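Local coordinates for protein dipeptidase AC. Metallo peptidase. MEROPS family M19 (Rhodobacter sphaeroides, PDB 3LY0) that probably hydrolyses dipeptides as a zinc metallodipeptidase, and here holds a phosphinate mimic of L-Ala-D-Ala at its zinc site, at residues P8-L20 with H300-I312. Residues are numbered along the deposited sequence; the frame is centred on the assembly and turned at random.
Sequences PVFDGHNDFLLRL and HVGMGSDFDGATI. With ZN (zinc ion), chain D; LY0 ((2R)-3-[(R)-[(1R)-1-aminoethyl](hydroxy)phosphoryl]-2-methylpropanoic acid), chain C.
H13 and D306 meet beside the zinc ion just beyond strands 9-11 and 301-303, the first and last strands of this TIM-barrel dipeptidase, D306 OD1 lying at the ring edge, 3.3 Å from H13 CD2. H13 binds zinc through NE2, and D15 chelates it with both carboxylate oxygens; E139 bridges to the second zinc. D306 OD1 comes within 2.7 Å of the phosphinate oxygen O31, itself a zinc ligand, while N264 donates to D306 OD2.

Behind this first shell the backbones are bonded directly. D306 N donates to H13 O, and D15 N donates to F307 O at 2.9 Å, two bonds that tie the backbone on either side of N14 to residues 306-307. Deeper still, D11 has CG anti to its backbone N (chi1 -175°), which carries the carboxylate across to S305. There OD1 takes S305 N on its syn lone pair at 2.8 Å, OD2 lies 2.7 Å from S305 OG, and H13 N reaches OD2 from above the carboxylate plane in an Asx turn. An alanine in place of D11 would probably leave S305 N and H13 N without their acceptor and let the zinc-binding H13 shift.

At the outer end R19, whose NH1 also donates to L40 O and whose NH2 pairs with D35 in a salt bridge, makes a salt bridge to D308, whose OD1 accepts from H39 N: NH1 approaches OD2 at 3.0 Å, within the guanidinium plane but 37° out of the carboxylate plane.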
ATOM      1  N   PRO A   8      13.328  11.149  -7.297  1.00 12.53           N
ATOM      2  CA  PRO A   8      12.118  10.432  -7.710  1.00 12.69           C
ATOM      3  C   PRO A   8      11.682   9.451  -6.627  1.00 13.40           C
ATOM      4  O   PRO A   8      12.521   8.837  -5.969  1.00 13.43           O
ATOM      5  CB  PRO A   8      12.564   9.678  -8.967  1.00 13.97           C
ATOM      6  CG  PRO A   8      13.741  10.470  -9.482  1.00 18.16           C
ATOM      7  CD  PRO A   8      14.437  10.971  -8.250  1.00 14.23           C
ATOM      8  N   VAL A   9      10.374   9.324  -6.446  1.00 12.62           N
ATOM      9  CA  VAL A   9       9.831   8.443  -5.419  1.00 12.08           C
ATOM     10  C   VAL A   9       9.106   7.277  -6.057  1.00 11.93           C
ATOM     11  O   VAL A   9       8.225   7.474  -6.895  1.00 12.76           O
ATOM     12  CB  VAL A   9       8.855   9.201  -4.501  1.00 12.54           C
ATOM     13  CG1 VAL A   9       8.097   8.245  -3.575  1.00 12.14           C
ATOM     14  CG2 VAL A   9       9.614  10.231  -3.691  1.00 12.80           C
ATOM     15  N   PHE A  10       9.508   6.066  -5.683  1.00 10.65           N
ATOM     16  CA  PHE A  10       8.714   4.895  -6.013  1.00 10.20           C
ATOM     17  C   PHE A  10       7.917   4.541  -4.771  1.00  8.48           C
ATOM     18  O   PHE A  10       8.470   4.415  -3.672  1.00 10.43           O
ATOM     19  CB  PHE A  10       9.580   3.709  -6.446  1.00 10.92           C
ATOM     20  CG  PHE A  10       8.772   2.544  -6.918  1.00  9.72           C
ATOM     21  CD1 PHE A  10       8.352   2.476  -8.228  1.00  9.34           C
ATOM     22  CD2 PHE A  10       8.373   1.555  -6.036  1.00  9.42           C
ATOM     23  CE1 PHE A  10       7.579   1.425  -8.672  1.00 10.77           C
ATOM     24  CE2 PHE A  10       7.594   0.491  -6.470  1.00 10.40           C
ATOM     25  CZ  PHE A  10       7.197   0.424  -7.781  1.00 10.20           C
ATOM     26  N   ASP A  11       6.613   4.365  -4.963  1.00  9.69           N
ATOM     27  CA  ASP A  11       5.698   4.289  -3.829  1.00  9.07           C
ATOM     28  C   ASP A  11       5.048   2.927  -3.617  1.00  8.60           C
ATOM     29  O   ASP A  11       4.718   2.211  -4.573  1.00 10.71           O
ATOM     30  CB  ASP A  11       4.591   5.321  -3.987  1.00  8.93           C
ATOM     31  CG  ASP A  11       3.692   5.362  -2.794  1.00  8.73           C
ATOM     32  OD1 ASP A  11       4.166   5.794  -1.722  1.00 10.37           O
ATOM     33  OD2 ASP A  11       2.514   4.947  -2.921  1.00  8.81           O
ATOM     34  N   GLY A  12       4.803   2.607  -2.352  1.00  8.49           N
ATOM     35  CA  GLY A  12       4.325   1.288  -1.959  1.00  9.59           C
ATOM     36  C   GLY A  12       2.839   0.999  -2.129  1.00  7.79           C
ATOM     37  O   GLY A  12       2.457  -0.167  -2.138  1.00  8.58           O
ATOM     38  N   HIS A  13       1.995   2.020  -2.245  1.00  9.20           N
ATOM     39  CA  HIS A  13       0.552   1.778  -2.281  1.00  6.96           C
ATOM     40  C   HIS A  13      -0.272   3.002  -2.632  1.00  7.95           C
ATOM     41  O   HIS A  13      -0.233   3.995  -1.908  1.00  8.76           O
ATOM     42  CB  HIS A  13       0.061   1.272  -0.917  1.00  8.12           C
ATOM     43  CG  HIS A  13      -1.355   0.795  -0.940  1.00  9.03           C
ATOM     44  ND1 HIS A  13      -1.686  -0.509  -1.248  1.00  9.20           N
ATOM     45  CD2 HIS A  13      -2.529   1.442  -0.723  1.00  9.78           C
ATOM     46  CE1 HIS A  13      -2.998  -0.649  -1.191  1.00  9.34           C
ATOM     47  NE2 HIS A  13      -3.534   0.516  -0.883  1.00 10.02           N
ATOM     48  N   ASN A  14      -1.048   2.918  -3.712  1.00  9.23           N
ATOM     49  CA  ASN A  14      -2.049   3.954  -3.958  1.00  9.10           C
ATOM     50  C   ASN A  14      -3.352   3.358  -4.449  1.00  9.16           C
ATOM     51  O   ASN A  14      -3.368   2.247  -4.982  1.00  9.78           O
ATOM     52  CB  ASN A  14      -1.536   5.034  -4.933  1.00  9.34           C
ATOM     53  CG  ASN A  14      -1.626   4.606  -6.385  1.00  9.75           C
ATOM     54  OD1 ASN A  14      -2.714   4.500  -6.955  1.00  9.77           O
ATOM     55  ND2 ASN A  14      -0.472   4.370  -7.001  1.00  9.41           N
ATOM     56  N   ASP A  15      -4.438   4.105  -4.249  1.00 10.20           N
ATOM     57  CA  ASP A  15      -5.763   3.678  -4.660  1.00 10.27           C
ATOM     58  C   ASP A  15      -6.344   4.536  -5.781  1.00 10.23           C
ATOM     59  O   ASP A  15      -7.553   4.723  -5.865  1.00  9.99           O
ATOM     60  CB  ASP A  15      -6.699   3.655  -3.453  1.00 10.66           C
ATOM     61  CG  ASP A  15      -6.302   2.598  -2.447  1.00 10.75           C
ATOM     62  OD1 ASP A  15      -6.387   1.395  -2.777  1.00 10.30           O
ATOM     63  OD2 ASP A  15      -5.883   2.952  -1.332  1.00  9.31           O
ATOM     64  N   PHE A  16      -5.481   5.043  -6.655  1.00  9.85           N
ATOM     65  CA  PHE A  16      -5.966   5.800  -7.798  1.00 12.51           C
ATOM     66  C   PHE A  16      -7.012   5.031  -8.609  1.00 10.27           C
ATOM     67  O   PHE A  16      -7.953   5.628  -9.121  1.00 10.35           O
ATOM     68  CB  PHE A  16      -4.810   6.210  -8.704  1.00 11.56           C
ATOM     69  CG  PHE A  16      -5.237   7.004  -9.897  1.00 10.56           C
ATOM     70  CD1 PHE A  16      -5.227   6.430 -11.153  1.00 10.68           C
ATOM     71  CD2 PHE A  16      -5.677   8.311  -9.751  1.00 11.97           C
ATOM     72  CE1 PHE A  16      -5.626   7.152 -12.264  1.00 10.03           C
ATOM     73  CE2 PHE A  16      -6.086   9.041 -10.848  1.00 12.31           C
ATOM     74  CZ  PHE A  16      -6.056   8.462 -12.111  1.00 10.51           C
ATOM     75  N   LEU A  17      -6.859   3.716  -8.729  1.00  9.44           N
ATOM     76  CA  LEU A  17      -7.802   2.935  -9.526  1.00  9.78           C
ATOM     77  C   LEU A  17      -9.230   3.038  -8.986  1.00 10.63           C
ATOM     78  O   LEU A  17     -10.193   2.906  -9.739  1.00 12.24           O
ATOM     79  CB  LEU A  17      -7.368   1.467  -9.618  1.00 11.03           C
ATOM     80  CG  LEU A  17      -6.126   1.192 -10.471  1.00  9.96           C
ATOM     81  CD1 LEU A  17      -5.688  -0.242 -10.291  1.00 10.22           C
ATOM     82  CD2 LEU A  17      -6.401   1.497 -11.954  1.00 11.52           C
ATOM     83  N   LEU A  18      -9.374   3.282  -7.687  1.00 12.51           N
ATOM     84  CA  LEU A  18     -10.706   3.417  -7.124  1.00 11.82           C
ATOM     85  C   LEU A  18     -11.417   4.621  -7.729  1.00 11.76           C
ATOM     86  O   LEU A  18     -12.638   4.623  -7.903  1.00 13.43           O
ATOM     87  CB  LEU A  18     -10.635   3.527  -5.595  1.00 14.87           C
ATOM     88  CG  LEU A  18     -11.957   3.506  -4.829  1.00 18.40           C
ATOM     89  CD1 LEU A  18     -12.637   2.155  -4.940  1.00 19.94           C
ATOM     90  CD2 LEU A  18     -11.688   3.851  -3.365  1.00 22.03           C
ATOM     91  N   ARG A  19     -10.653   5.648  -8.076  1.00 11.46           N
ATOM     92  CA  ARG A  19     -11.257   6.829  -8.673  1.00 12.68           C
ATOM     93  C   ARG A  19     -11.757   6.557 -10.079  1.00 13.41           C
ATOM     94  O   ARG A  19     -12.778   7.109 -10.500  1.00 14.93           O
ATOM     95  CB  ARG A  19     -10.302   8.011  -8.613  1.00 15.07           C
ATOM     96  CG  ARG A  19     -10.190   8.527  -7.170  1.00 18.60           C
ATOM     97  CD  ARG A  19      -9.180   9.632  -7.003  1.00 16.33           C
ATOM     98  NE  ARG A  19      -9.399  10.699  -7.967  1.00 15.82           N
ATOM     99  CZ  ARG A  19      -8.429  11.446  -8.467  1.00 13.68           C
ATOM    100  NH1 ARG A  19      -7.171  11.252  -8.078  1.00 13.43           N
ATOM    101  NH2 ARG A  19      -8.716  12.381  -9.359  1.00 13.30           N
ATOM    102  N   LEU A  20     -11.063   5.682 -10.795  1.00 11.46           N
ATOM    103  CA  LEU A  20     -11.530   5.287 -12.118  1.00 12.93           C
ATOM    104  C   LEU A  20     -12.738   4.362 -12.014  1.00 12.62           C
ATOM    105  O   LEU A  20     -13.663   4.451 -12.824  1.00 14.84           O
ATOM    106  CB  LEU A  20     -10.400   4.652 -12.939  1.00 11.81           C
ATOM    107  CG  LEU A  20      -9.192   5.581 -13.135  1.00 11.35           C
ATOM    108  CD1 LEU A  20      -8.161   4.978 -14.068  1.00 13.50           C
ATOM    109  CD2 LEU A  20      -9.625   6.974 -13.634  1.00 14.95           C
ATOM    110  N   HIS A 300      15.478  -0.970   4.610  1.00 12.77           N
ATOM    111  CA  HIS A 300      14.223  -1.716   4.690  1.00 11.66           C
ATOM    112  C   HIS A 300      12.996  -0.856   4.955  1.00 11.04           C
ATOM    113  O   HIS A 300      11.977  -1.352   5.438  1.00 10.04           O
ATOM    114  CB  HIS A 300      14.344  -2.831   5.733  1.00 14.52           C
ATOM    115  CG  HIS A 300      15.499  -3.747   5.480  1.00 14.21           C
ATOM    116  ND1 HIS A 300      15.490  -4.692   4.478  1.00 16.84           N
ATOM    117  CD2 HIS A 300      16.713  -3.842   6.076  1.00 21.14           C
ATOM    118  CE1 HIS A 300      16.643  -5.337   4.473  1.00 18.78           C
ATOM    119  NE2 HIS A 300      17.401  -4.845   5.435  1.00 22.09           N
ATOM    120  N   VAL A 301      13.114   0.429   4.635  1.00 11.16           N
ATOM    121  CA  VAL A 301      12.034   1.393   4.802  1.00  9.15           C
ATOM    122  C   VAL A 301      11.861   2.209   3.524  1.00  9.47           C
ATOM    123  O   VAL A 301      12.837   2.584   2.876  1.00 11.52           O
ATOM    124  CB  VAL A 301      12.321   2.363   5.959  1.00 10.31           C
ATOM    125  CG1 VAL A 301      11.127   3.293   6.153  1.00 12.88           C
ATOM    126  CG2 VAL A 301      12.636   1.600   7.231  1.00 12.47           C
ATOM    127  N   GLY A 302      10.619   2.469   3.141  1.00  9.67           N
ATOM    128  CA  GLY A 302      10.358   3.359   2.026  1.00 11.49           C
ATOM    129  C   GLY A 302       9.029   4.052   2.211  1.00 10.32           C
ATOM    130  O   GLY A 302       8.521   4.127   3.333  1.00  9.74           O
ATOM    131  N   MET A 303       8.474   4.571   1.121  1.00  8.40           N
ATOM    132  CA  MET A 303       7.169   5.219   1.170  1.00  8.96           C
ATOM    133  C   MET A 303       6.073   4.242   0.786  1.00 10.55           C
ATOM    134  O   MET A 303       6.251   3.409  -0.109  1.00  9.95           O
ATOM    135  CB  MET A 303       7.118   6.414   0.217  1.00 12.67           C
ATOM    136  CG  MET A 303       8.262   7.413   0.372  1.00 12.34           C
ATOM    137  SD  MET A 303       8.263   8.401   1.909  1.00  7.31           S
ATOM    138  CE  MET A 303       9.526   7.562   2.865  1.00 13.91           C
ATOM    139  N   GLY A 304       4.933   4.372   1.461  1.00  8.72           N
ATOM    140  CA  GLY A 304       3.722   3.628   1.148  1.00  9.04           C
ATOM    141  C   GLY A 304       2.521   4.541   1.310  1.00  8.89           C
ATOM    142  O   GLY A 304       1.671   4.312   2.180  1.00  9.47           O
ATOM    143  N   SER A 305       2.466   5.549   0.447  1.00  9.59           N
ATOM    144  CA  SER A 305       1.650   6.754   0.622  1.00  9.13           C
ATOM    145  C   SER A 305       0.209   6.525   1.062  1.00  8.91           C
ATOM    146  O   SER A 305      -0.290   7.224   1.951  1.00  9.95           O
ATOM    147  CB  SER A 305       1.642   7.558  -0.686  1.00 11.14           C
ATOM    148  OG  SER A 305       0.980   6.846  -1.723  1.00 10.58           O
ATOM    149  N   ASP A 306      -0.456   5.567   0.420  1.00  8.42           N
ATOM    150  CA  ASP A 306      -1.906   5.453   0.504  1.00  9.78           C
ATOM    151  C   ASP A 306      -2.562   6.651  -0.182  1.00 10.23           C
ATOM    152  O   ASP A 306      -3.687   7.026   0.150  1.00  9.95           O
ATOM    153  CB  ASP A 306      -2.373   5.337   1.962  1.00  9.59           C
ATOM    154  CG  ASP A 306      -3.446   4.269   2.154  1.00 11.57           C
ATOM    155  OD1 ASP A 306      -3.955   3.696   1.158  1.00 12.45           O
ATOM    156  OD2 ASP A 306      -3.779   3.995   3.324  1.00 13.00           O
ATOM    157  N   PHE A 307      -1.868   7.244  -1.154  1.00  8.53           N
ATOM    158  CA  PHE A 307      -2.494   8.278  -1.982  1.00 10.78           C
ATOM    159  C   PHE A 307      -3.838   7.785  -2.533  1.00 10.07           C
ATOM    160  O   PHE A 307      -3.950   6.655  -3.035  1.00 10.48           O
ATOM    161  CB  PHE A 307      -1.607   8.687  -3.168  1.00  9.78           C
ATOM    162  CG  PHE A 307      -0.479   9.629  -2.825  1.00 10.69           C
ATOM    163  CD1 PHE A 307      -0.671  10.715  -1.988  1.00 11.34           C
ATOM    164  CD2 PHE A 307       0.779   9.442  -3.403  1.00 11.57           C
ATOM    165  CE1 PHE A 307       0.381  11.591  -1.709  1.00 10.61           C
ATOM    166  CE2 PHE A 307       1.827  10.306  -3.123  1.00 12.25           C
ATOM    167  CZ  PHE A 307       1.626  11.375  -2.273  1.00 10.93           C
ATOM    168  N   ASP A 308      -4.845   8.655  -2.437  1.00  9.61           N
ATOM    169  CA  ASP A 308      -6.219   8.393  -2.881  1.00 10.33           C
ATOM    170  C   ASP A 308      -6.961   7.319  -2.088  1.00 12.00           C
ATOM    171  O   ASP A 308      -8.088   6.956  -2.429  1.00 13.45           O
ATOM    172  CB  ASP A 308      -6.282   8.162  -4.394  1.00 11.59           C
ATOM    173  CG  ASP A 308      -6.205   9.464  -5.180  1.00 11.58           C
ATOM    174  OD1 ASP A 308      -6.813  10.453  -4.722  1.00 13.08           O
ATOM    175  OD2 ASP A 308      -5.540   9.502  -6.235  1.00 13.37           O
ATOM    176  N   GLY A 309      -6.346   6.845  -1.006  1.00 10.77           N
ATOM    177  CA  GLY A 309      -6.995   5.889  -0.120  1.00 11.29           C
ATOM    178  C   GLY A 309      -7.291   6.407   1.280  1.00 13.11           C
ATOM    179  O   GLY A 309      -8.067   5.795   2.008  1.00 14.01           O
ATOM    180  N   ALA A 310      -6.691   7.531   1.663  1.00 11.93           N
ATOM    181  CA  ALA A 310      -6.804   8.049   3.026  1.00 12.33           C
ATOM    182  C   ALA A 310      -6.568   9.550   3.067  1.00 12.92           C
ATOM    183  O   ALA A 310      -6.003  10.123   2.145  1.00 15.21           O
ATOM    184  CB  ALA A 310      -5.795   7.350   3.921  1.00 17.24           C
ATOM    185  N   THR A 311      -6.981  10.188   4.157  1.00 13.23           N
ATOM    186  CA  THR A 311      -6.607  11.581   4.393  1.00 13.09           C
ATOM    187  C   THR A 311      -5.140  11.621   4.810  1.00 12.71           C
ATOM    188  O   THR A 311      -4.718  10.830   5.657  1.00 12.11           O
ATOM    189  CB  THR A 311      -7.458  12.208   5.508  1.00 15.42           C
ATOM    190  OG1 THR A 311      -8.837  12.160   5.123  1.00 20.91           O
ATOM    191  CG2 THR A 311      -7.051  13.663   5.740  1.00 16.71           C
ATOM    192  N   ILE A 312      -4.375  12.544   4.227  1.00 12.95           N
ATOM    193  CA  ILE A 312      -2.936  12.636   4.492  1.00 11.07           C
ATOM    194  C   ILE A 312      -2.602  14.015   5.089  1.00 12.87           C
ATOM    195  O   ILE A 312      -3.467  14.896   5.116  1.00 14.79           O
ATOM    196  CB  ILE A 312      -2.114  12.328   3.202  1.00 12.16           C
ATOM    197  CG1 ILE A 312      -2.307  13.430   2.151  1.00 13.26           C
ATOM    198  CG2 ILE A 312      -2.511  10.963   2.639  1.00 12.54           C
ATOM    199  CD1 ILE A 312      -1.512  13.215   0.852  1.00 13.16           C
TER
HETATM  200 ZN    ZN D 364      -5.735   0.835  -0.687  0.63  9.04          ZN
HETATM  201  P   LY0 C 363      -6.879   1.697   2.176  1.00 12.30           P
HETATM  202  C1  LY0 C 363      -9.589   1.873   1.521  1.00 16.69           C
HETATM  203  N1  LY0 C 363      -7.999   0.965  -0.150  1.00 11.58           N
HETATM  204  C2  LY0 C 363      -8.196   1.916   0.930  1.00 13.43           C
HETATM  205  C4  LY0 C 363      -6.855   3.122   3.334  1.00 13.75           C
HETATM  206  C5  LY0 C 363      -6.809   2.765   4.793  1.00 13.92           C
HETATM  207  C6  LY0 C 363      -5.777   1.717   5.108  1.00 12.37           C
HETATM  208  C7  LY0 C 363      -6.806   3.948   5.727  1.00 16.28           C
HETATM  209  O31 LY0 C 363      -5.595   1.582   1.388  1.00 12.01           O
HETATM  210  O32 LY0 C 363      -7.117   0.348   2.932  1.00 11.45           O
HETATM  211  O61 LY0 C 363      -5.817   1.096   6.314  1.00 12.92           O
HETATM  212  O62 LY0 C 363      -4.913   1.383   4.280  1.00 11.69           O
HETATM  213  O   HOH W   1       9.994   4.479  -1.344  1.00  9.98           O
HETATM  214  O   HOH W   2      -9.624   6.289  -4.552  1.00 23.98           O